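Local coordinates for protein DNA polymerase II large subunit (Pyrococcus horikoshii, PDB 7OEC) that is a mini-intein from a DNA polymerase subunit that probably excises itself from the precursor and joins the flanking exteins, at residues V52-D66 with S150-N162. The protein carries 2 engineered substitutions. Sequence-based numbering, arbitrary orientation.
Sequences VYSFNPEEGKVVLTD and SLNAKKYHTVIIN
Tyr156 lies across the hairpin made by strands 52-56 and 61-65, and its side chain can be followed outward from CB. That atom rests on Ser54 CB at 3.9 Å. With CG anti to its own carbonyl carbon (chi1 -58°), the ring runs out between Asn56 and Thr65: CD1 and CE1 meet the Asn56 amide, Tyr156 CE1 coming 3.7 Å from Asn56 CG, while CD2 has Thr65 CB at its edge, near the ring plane. Farther out, CE2 and then OH pass Val63 CG1, and Lys155 CG sits over the centre of one ring face. The amide and ring planes of Asn56 and Tyr156 stand 42° apart, so this is oblique packing, not a stack. Asn56 OD1 also accepts from Glu58 N in an Asx turn, beside the G1 bulge that closes the hairpin; an alanine in place of Asn56 would have no amide, and would probably leave Glu58 N without its turn acceptor and open a gap beside CE1 of the Tyr156 ring. Both segments belong to the intein splicing domain, the all-beta Hint fold, and here the 154-157 loop leads from strand 147-153 to strand 158-161. Hydroxyls fasten that loop at each end. Thr65 OG1 gives a 2.6 Å bond to Lys154 O, which takes Tyr156 N on the opposite face of its carbonyl plane, and Lys154 N returns a nearly straight bond (174°) to Asp66 O. At the other end Thr158 OG1 donates to Phe55 O at 2.7 Å. Beyond them, a water bridges Tyr53 O and Ile160 N.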
ATOM      1  N   VAL A  52       3.629 -10.157   5.014  1.00 21.84           N
ATOM      2  CA  VAL A  52       3.631  -8.736   4.717  1.00 21.40           C
ATOM      3  C   VAL A  52       3.788  -7.969   6.017  1.00 24.00           C
ATOM      4  O   VAL A  52       3.270  -8.377   7.066  1.00 24.00           O
ATOM      5  CB  VAL A  52       2.371  -8.350   3.917  1.00 21.57           C
ATOM      6  CG1 VAL A  52       1.087  -8.499   4.724  1.00 22.19           C
ATOM      7  CG2 VAL A  52       2.503  -6.936   3.419  1.00 23.20           C
ATOM      8  N   TYR A  53       4.556  -6.887   5.975  1.00 21.59           N
ATOM      9  CA  TYR A  53       4.612  -6.018   7.137  1.00 24.48           C
ATOM     10  C   TYR A  53       3.421  -5.066   7.162  1.00 23.20           C
ATOM     11  O   TYR A  53       3.066  -4.421   6.172  1.00 25.62           O
ATOM     12  CB  TYR A  53       5.892  -5.218   7.109  1.00 28.85           C
ATOM     13  CG  TYR A  53       7.146  -5.978   7.512  1.00 32.24           C
ATOM     14  CD1 TYR A  53       7.561  -5.999   8.819  1.00 40.03           C
ATOM     15  CD2 TYR A  53       7.927  -6.614   6.581  1.00 31.50           C
ATOM     16  CE1 TYR A  53       8.695  -6.627   9.186  1.00 43.90           C
ATOM     17  CE2 TYR A  53       9.085  -7.258   6.937  1.00 35.63           C
ATOM     18  CZ  TYR A  53       9.463  -7.262   8.250  1.00 41.93           C
ATOM     19  OH  TYR A  53      10.604  -7.871   8.707  1.00 48.12           O
ATOM     20  N   SER A  54       2.793  -4.997   8.300  1.00 24.63           N
ATOM     21  CA  SER A  54       1.626  -4.157   8.493  0.58 20.83           C
ATOM     22  C   SER A  54       1.882  -3.245   9.676  1.00 23.07           C
ATOM     23  O   SER A  54       2.843  -3.393  10.418  1.00 25.08           O
ATOM     24  CB  SER A  54       0.341  -4.963   8.773  0.58 22.72           C
ATOM     25  OG  SER A  54      -0.037  -5.751   7.676  0.58 24.06           O
ATOM     26  N   PHE A  55       1.007  -2.287   9.843  1.00 25.56           N
ATOM     27  CA  PHE A  55       1.041  -1.406  10.990  1.00 25.14           C
ATOM     28  C   PHE A  55      -0.243  -1.640  11.770  1.00 23.80           C
ATOM     29  O   PHE A  55      -1.343  -1.586  11.198  1.00 25.77           O
ATOM     30  CB  PHE A  55       1.155   0.059  10.561  1.00 26.39           C
ATOM     31  CG  PHE A  55       1.580   0.970  11.667  1.00 27.71           C
ATOM     32  CD1 PHE A  55       0.661   1.747  12.358  1.00 30.60           C
ATOM     33  CD2 PHE A  55       2.913   1.002  12.062  1.00 30.41           C
ATOM     34  CE1 PHE A  55       1.087   2.554  13.395  1.00 31.71           C
ATOM     35  CE2 PHE A  55       3.329   1.806  13.105  1.00 31.05           C
ATOM     36  CZ  PHE A  55       2.423   2.588  13.759  1.00 30.76           C
ATOM     37  N   ASN A  56      -0.092  -1.947  13.065  1.00 22.87           N
ATOM     38  CA  ASN A  56      -1.204  -2.175  13.962  1.00 22.37           C
ATOM     39  C   ASN A  56      -1.509  -0.860  14.658  1.00 24.18           C
ATOM     40  O   ASN A  56      -0.759  -0.445  15.574  1.00 24.84           O
ATOM     41  CB  ASN A  56      -0.879  -3.236  14.993  1.00 21.86           C
ATOM     42  CG  ASN A  56      -1.988  -3.408  15.946  1.00 26.24           C
ATOM     43  OD1 ASN A  56      -3.059  -2.813  15.772  1.00 28.94           O
ATOM     44  ND2 ASN A  56      -1.788  -4.244  16.938  1.00 27.85           N
ATOM     45  N   PRO A  57      -2.579  -0.177  14.239  1.00 24.00           N
ATOM     46  CA  PRO A  57      -2.867   1.131  14.833  1.00 25.98           C
ATOM     47  C   PRO A  57      -3.311   1.033  16.268  1.00 26.63           C
ATOM     48  O   PRO A  57      -3.246   2.033  16.980  1.00 27.94           O
ATOM     49  CB  PRO A  57      -3.984   1.683  13.947  1.00 29.69           C
ATOM     50  CG  PRO A  57      -4.731   0.414  13.455  1.00 30.28           C
ATOM     51  CD  PRO A  57      -3.616  -0.595  13.255  1.00 26.04           C
ATOM     52  N   GLU A  58      -3.761  -0.126  16.740  1.00 26.11           N
ATOM     53  CA  GLU A  58      -4.222  -0.176  18.124  1.00 26.38           C
ATOM     54  C   GLU A  58      -3.058  -0.128  19.100  1.00 27.01           C
ATOM     55  O   GLU A  58      -3.259   0.183  20.284  1.00 30.63           O
ATOM     56  CB  GLU A  58      -5.039  -1.447  18.373  1.00 25.97           C
ATOM     57  CG  GLU A  58      -6.390  -1.451  17.672  1.00 28.49           C
ATOM     58  CD  GLU A  58      -7.209  -2.756  17.816  1.00 34.55           C
ATOM     59  OE1 GLU A  58      -6.862  -3.610  18.647  1.00 35.81           O
ATOM     60  OE2 GLU A  58      -8.258  -2.911  17.129  1.00 37.90           O
ATOM     61  N   GLU A  59      -1.849  -0.472  18.624  1.00 26.23           N
ATOM     62  CA  GLU A  59      -0.645  -0.539  19.449  1.00 25.81           C
ATOM     63  C   GLU A  59       0.477   0.307  18.881  1.00 27.35           C
ATOM     64  O   GLU A  59       1.515   0.438  19.526  1.00 30.32           O
ATOM     65  CB  GLU A  59      -0.171  -2.000  19.680  1.00 26.80           C
ATOM     66  CG  GLU A  59      -1.178  -2.709  20.543  1.00 29.01           C
ATOM     67  CD  GLU A  59      -0.818  -4.126  21.011  1.00 29.21           C
ATOM     68  OE1 GLU A  59       0.120  -4.754  20.469  1.00 30.46           O
ATOM     69  OE2 GLU A  59      -1.553  -4.614  21.924  1.00 32.43           O
ATOM     70  N   GLY A  60       0.285   0.922  17.721  1.00 28.26           N
ATOM     71  CA  GLY A  60       1.336   1.755  17.162  1.00 31.44           C
ATOM     72  C   GLY A  60       2.567   0.958  16.788  1.00 31.72           C
ATOM     73  O   GLY A  60       3.697   1.455  16.900  1.00 36.12           O
ATOM     74  N   LYS A  61       2.385  -0.297  16.371  1.00 28.35           N
ATOM     75  CA  LYS A  61       3.528  -1.196  16.195  1.00 30.94           C
ATOM     76  C   LYS A  61       3.518  -1.792  14.791  1.00 26.99           C
ATOM     77  O   LYS A  61       2.465  -2.103  14.251  1.00 25.06           O
ATOM     78  CB  LYS A  61       3.472  -2.410  17.173  1.00 39.36           C
ATOM     79  CG  LYS A  61       3.900  -2.131  18.571  1.00 47.84           C
ATOM     80  CD  LYS A  61       4.174  -3.448  19.304  1.00 54.56           C
ATOM     81  CE  LYS A  61       3.166  -4.540  18.905  1.00 59.41           C
ATOM     82  NZ  LYS A  61       3.114  -5.693  19.823  1.00 62.71           N
ATOM     83  N   VAL A  62       4.702  -2.002  14.218  1.00 26.81           N
ATOM     84  CA  VAL A  62       4.840  -2.824  13.020  1.00 25.66           C
ATOM     85  C   VAL A  62       4.695  -4.302  13.377  1.00 27.66           C
ATOM     86  O   VAL A  62       5.260  -4.802  14.365  1.00 31.45           O
ATOM     87  CB  VAL A  62       6.218  -2.524  12.404  1.00 28.81           C
ATOM     88  CG1 VAL A  62       6.517  -3.427  11.206  1.00 29.51           C
ATOM     89  CG2 VAL A  62       6.256  -1.092  11.959  1.00 27.40           C
ATOM     90  N   VAL A  63       3.941  -5.027  12.568  1.00 25.75           N
ATOM     91  CA  VAL A  63       3.662  -6.428  12.831  1.00 29.30           C
ATOM     92  C   VAL A  63       3.782  -7.133  11.502  1.00 26.82           C
ATOM     93  O   VAL A  63       3.694  -6.507  10.455  1.00 31.18           O
ATOM     94  CB  VAL A  63       2.239  -6.596  13.382  1.00 32.75           C
ATOM     95  CG1 VAL A  63       1.891  -8.078  13.688  1.00 40.35           C
ATOM     96  CG2 VAL A  63       2.085  -5.792  14.656  1.00 33.75           C
ATOM     97  N   LEU A  64       4.012  -8.433  11.539  1.00 27.11           N
ATOM     98  CA  LEU A  64       3.957  -9.258  10.343  1.00 28.07           C
ATOM     99  C   LEU A  64       2.613  -9.987  10.261  1.00 27.66           C
ATOM    100  O   LEU A  64       2.039 -10.373  11.281  1.00 28.87           O
ATOM    101  CB  LEU A  64       5.096 -10.268  10.387  1.00 32.82           C
ATOM    102  CG  LEU A  64       6.492  -9.742  10.095  1.00 36.78           C
ATOM    103  CD1 LEU A  64       7.474 -10.801  10.381  1.00 41.86           C
ATOM    104  CD2 LEU A  64       6.593  -9.337   8.635  1.00 39.62           C
ATOM    105  N   THR A  65       2.107 -10.175   9.040  1.00 24.47           N
ATOM    106  CA  THR A  65       0.847 -10.883   8.865  1.00 24.02           C
ATOM    107  C   THR A  65       0.849 -11.656   7.552  1.00 23.56           C
ATOM    108  O   THR A  65       1.634 -11.393   6.648  1.00 23.60           O
ATOM    109  CB  THR A  65      -0.349  -9.929   8.985  1.00 25.86           C
ATOM    110  OG1 THR A  65      -1.539 -10.709   9.152  1.00 29.53           O
ATOM    111  CG2 THR A  65      -0.486  -9.067   7.795  1.00 25.56           C
ATOM    112  N   ASP A  66      -0.087 -12.577   7.427  1.00 27.08           N
ATOM    113  CA  ASP A  66      -0.187 -13.390   6.226  1.00 25.58           C
ATOM    114  C   ASP A  66      -0.840 -12.622   5.080  1.00 21.49           C
ATOM    115  O   ASP A  66      -1.648 -11.722   5.277  1.00 23.04           O
ATOM    116  CB  ASP A  66      -0.999 -14.647   6.534  1.00 32.37           C
ATOM    117  CG  ASP A  66      -0.190 -15.678   7.320  1.00 44.24           C
ATOM    118  OD1 ASP A  66       1.058 -15.703   7.138  1.00 47.25           O
ATOM    119  OD2 ASP A  66      -0.778 -16.462   8.096  1.00 50.26           O
ATOM    120  N   SER A 150      -3.580  -5.346  -6.114  0.54 19.19           N
ATOM    121  CA  SER A 150      -3.892  -5.173  -4.706  0.54 21.28           C
ATOM    122  C   SER A 150      -3.550  -6.456  -3.975  0.54 20.12           C
ATOM    123  O   SER A 150      -3.063  -7.425  -4.563  0.54 21.78           O
ATOM    124  CB  SER A 150      -5.364  -4.807  -4.472  0.54 26.87           C
ATOM    125  OG  SER A 150      -5.576  -4.275  -3.159  0.54 29.04           O
ATOM    126  N   LEU A 151      -3.834  -6.460  -2.683  1.00 19.22           N
ATOM    127  CA  LEU A 151      -3.623  -7.637  -1.864  1.00 19.98           C
ATOM    128  C   LEU A 151      -4.545  -7.549  -0.674  1.00 20.21           C
ATOM    129  O   LEU A 151      -5.019  -6.478  -0.315  1.00 22.32           O
ATOM    130  CB  LEU A 151      -2.198  -7.788  -1.336  1.00 20.66           C
ATOM    131  CG  LEU A 151      -1.711  -6.786  -0.314  1.00 24.23           C
ATOM    132  CD1 LEU A 151      -0.465  -7.272   0.321  1.00 32.11           C
ATOM    133  CD2 LEU A 151      -1.553  -5.397  -0.869  1.00 29.35           C
ATOM    134  N   ASN A 152      -4.785  -8.688  -0.063  1.00 20.91           N
ATOM    135  CA  ASN A 152      -5.493  -8.739   1.206  0.60 22.89           C
ATOM    136  C   ASN A 152      -4.550  -9.311   2.242  1.00 25.43           C
ATOM    137  O   ASN A 152      -4.062 -10.436   2.100  1.00 27.68           O
ATOM    138  CB  ASN A 152      -6.750  -9.601   1.185  0.60 25.14           C
ATOM    139  CG  ASN A 152      -7.511  -9.567   2.565  0.60 26.57           C
ATOM    140  OD1 ASN A 152      -7.602  -8.523   3.245  0.60 28.69           O
ATOM    141  ND2 ASN A 152      -8.065 -10.699   2.951  0.60 31.33           N
ATOM    142  N   ALA A 153      -4.274  -8.507   3.263  1.00 29.33           N
ATOM    143  CA  ALA A 153      -3.427  -8.864   4.387  1.00 35.78           C
ATOM    144  C   ALA A 153      -4.322  -9.253   5.539  1.00 39.01           C
ATOM    145  O   ALA A 153      -5.231  -8.503   5.896  1.00 47.66           O
ATOM    146  CB  ALA A 153      -2.625  -7.654   4.850  1.00 37.57           C
ATOM    147  N   LYS A 154      -4.006 -10.365   6.169  1.00 35.11           N
ATOM    148  CA  LYS A 154      -4.855 -10.893   7.224  1.00 35.69           C
ATOM    149  C   LYS A 154      -4.885  -9.933   8.412  1.00 31.97           C
ATOM    150  O   LYS A 154      -3.850  -9.462   8.870  1.00 30.11           O
ATOM    151  CB  LYS A 154      -4.294 -12.249   7.655  1.00 37.78           C
ATOM    152  CG  LYS A 154      -5.135 -13.012   8.677  1.00 42.68           C
ATOM    153  CD  LYS A 154      -5.623 -14.343   8.093  1.00 50.74           C
ATOM    154  CE  LYS A 154      -6.344 -15.202   9.095  1.00 55.69           C
ATOM    155  NZ  LYS A 154      -6.322 -16.650   8.630  1.00 58.87           N
ATOM    156  N   LYS A 155      -6.077  -9.621   8.899  1.00 31.91           N
ATOM    157  CA  LYS A 155      -6.284  -8.882  10.152  1.00 30.93           C
ATOM    158  C   LYS A 155      -6.126  -7.353  10.091  1.00 31.54           C
ATOM    159  O   LYS A 155      -7.090  -6.610  10.302  1.00 36.69           O
ATOM    160  CB  LYS A 155      -5.464  -9.490  11.319  1.00 35.81           C
ATOM    161  CG  LYS A 155      -5.815  -8.903  12.674  1.00 40.04           C
ATOM    162  CD  LYS A 155      -5.167  -9.693  13.811  1.00 42.69           C
ATOM    163  CE  LYS A 155      -5.315  -8.958  15.108  1.00 48.10           C
ATOM    164  N   TYR A 156      -4.935  -6.847   9.829  1.00 24.10           N
ATOM    165  CA  TYR A 156      -4.667  -5.414  10.004  1.00 25.90           C
ATOM    166  C   TYR A 156      -5.019  -4.531   8.802  1.00 27.15           C
ATOM    167  O   TYR A 156      -5.387  -3.347   8.939  1.00 29.18           O
ATOM    168  CB  TYR A 156      -3.177  -5.262  10.319  1.00 28.63           C
ATOM    169  CG  TYR A 156      -2.765  -6.019  11.542  1.00 31.14           C
ATOM    170  CD1 TYR A 156      -3.180  -5.623  12.798  1.00 33.15           C
ATOM    171  CD2 TYR A 156      -2.054  -7.178  11.436  1.00 33.14           C
ATOM    172  CE1 TYR A 156      -2.847  -6.348  13.893  1.00 33.65           C
ATOM    173  CE2 TYR A 156      -1.759  -7.908  12.513  1.00 33.93           C
ATOM    174  CZ  TYR A 156      -2.123  -7.481  13.745  1.00 34.54           C
ATOM    175  OH  TYR A 156      -1.765  -8.230  14.841  1.00 40.20           O
ATOM    176  N   HIS A 157      -4.891  -5.087   7.619  1.00 22.91           N
ATOM    177  CA  HIS A 157      -5.269  -4.410   6.383  1.00 20.63           C
ATOM    178  C   HIS A 157      -4.529  -3.102   6.152  1.00 22.06           C
ATOM    179  O   HIS A 157      -5.041  -2.216   5.468  1.00 21.41           O
ATOM    180  CB  HIS A 157      -6.781  -4.192   6.240  1.00 24.17           C
ATOM    181  CG  HIS A 157      -7.600  -5.417   6.493  1.00 29.07           C
ATOM    182  ND1 HIS A 157      -7.259  -6.686   6.057  1.00 33.89           N
ATOM    183  CD2 HIS A 157      -8.740  -5.564   7.202  1.00 37.80           C
ATOM    184  CE1 HIS A 157      -8.173  -7.551   6.463  1.00 37.68           C
ATOM    185  NE2 HIS A 157      -9.058  -6.899   7.197  1.00 40.93           N
ATOM    186  N   THR A 158      -3.305  -3.006   6.652  1.00 21.51           N
ATOM    187  CA  THR A 158      -2.396  -1.914   6.350  1.00 18.98           C
ATOM    188  C   THR A 158      -1.106  -2.508   5.806  1.00 17.84           C
ATOM    189  O   THR A 158      -0.811  -3.692   6.004  1.00 21.04           O
ATOM    190  CB  THR A 158      -2.105  -1.115   7.598  1.00 21.43           C
ATOM    191  OG1 THR A 158      -1.602  -1.997   8.572  1.00 25.65           O
ATOM    192  CG2 THR A 158      -3.362  -0.510   8.159  1.00 23.96           C
ATOM    193  N   VAL A 159      -0.376  -1.675   5.071  1.00 16.59           N
ATOM    194  CA  VAL A 159       0.838  -2.073   4.383  1.00 17.60           C
ATOM    195  C   VAL A 159       1.802  -0.899   4.462  1.00 16.18           C
ATOM    196  O   VAL A 159       1.428   0.236   4.793  1.00 16.71           O
ATOM    197  CB  VAL A 159       0.573  -2.475   2.915  1.00 19.37           C
ATOM    198  CG1 VAL A 159      -0.281  -3.734   2.817  1.00 22.60           C
ATOM    199  CG2 VAL A 159      -0.121  -1.367   2.150  1.00 20.58           C
ATOM    200  N   ILE A 160       3.061  -1.192   4.157  1.00 16.88           N
ATOM    201  CA  ILE A 160       4.145  -0.218   4.194  1.00 16.35           C
ATOM    202  C   ILE A 160       4.743  -0.162   2.797  1.00 15.76           C
ATOM    203  O   ILE A 160       5.316  -1.147   2.322  1.00 18.27           O
ATOM    204  CB  ILE A 160       5.171  -0.571   5.277  1.00 18.13           C
ATOM    205  CG1 ILE A 160       4.433  -0.593   6.639  1.00 20.95           C
ATOM    206  CG2 ILE A 160       6.295   0.441   5.266  1.00 19.68           C
ATOM    207  CD1 ILE A 160       5.236  -1.038   7.761  1.00 24.45           C
ATOM    208  N   ILE A 161       4.564   0.965   2.111  1.00 16.41           N
ATOM    209  CA  ILE A 161       4.817   1.012   0.678  1.00 15.94           C
ATOM    210  C   ILE A 161       5.861   2.058   0.315  1.00 15.37           C
ATOM    211  O   ILE A 161       6.112   3.016   1.035  1.00 17.20           O
ATOM    212  CB  ILE A 161       3.540   1.231  -0.143  1.00 16.48           C
ATOM    213  CG1 ILE A 161       2.904   2.570   0.152  1.00 17.29           C
ATOM    214  CG2 ILE A 161       2.594   0.015   0.028  1.00 19.62           C
ATOM    215  CD1 ILE A 161       1.819   2.937  -0.864  1.00 18.79           C
ATOM    216  N   ASN A 162       6.479   1.853  -0.833  1.00 15.67           N
ATOM    217  CA  ASN A 162       7.440   2.792  -1.387  1.00 17.21           C
ATOM    218  C   ASN A 162       8.450   3.155  -0.297  1.00 17.87           C
ATOM    219  O   ASN A 162       9.051   2.238   0.280  1.00 19.27           O
ATOM    220  CB  ASN A 162       6.729   3.951  -2.049  1.00 17.21           C
ATOM    221  CG  ASN A 162       5.933   3.505  -3.246  1.00 18.14           C
ATOM    222  OD1 ASN A 162       6.071   2.376  -3.705  1.00 19.94           O
ATOM    223  ND2 ASN A 162       5.088   4.380  -3.756  1.00 20.46           N
TER
HETATM  224  O   HOH W   1       3.891  -3.867   3.766  1.00 19.76           O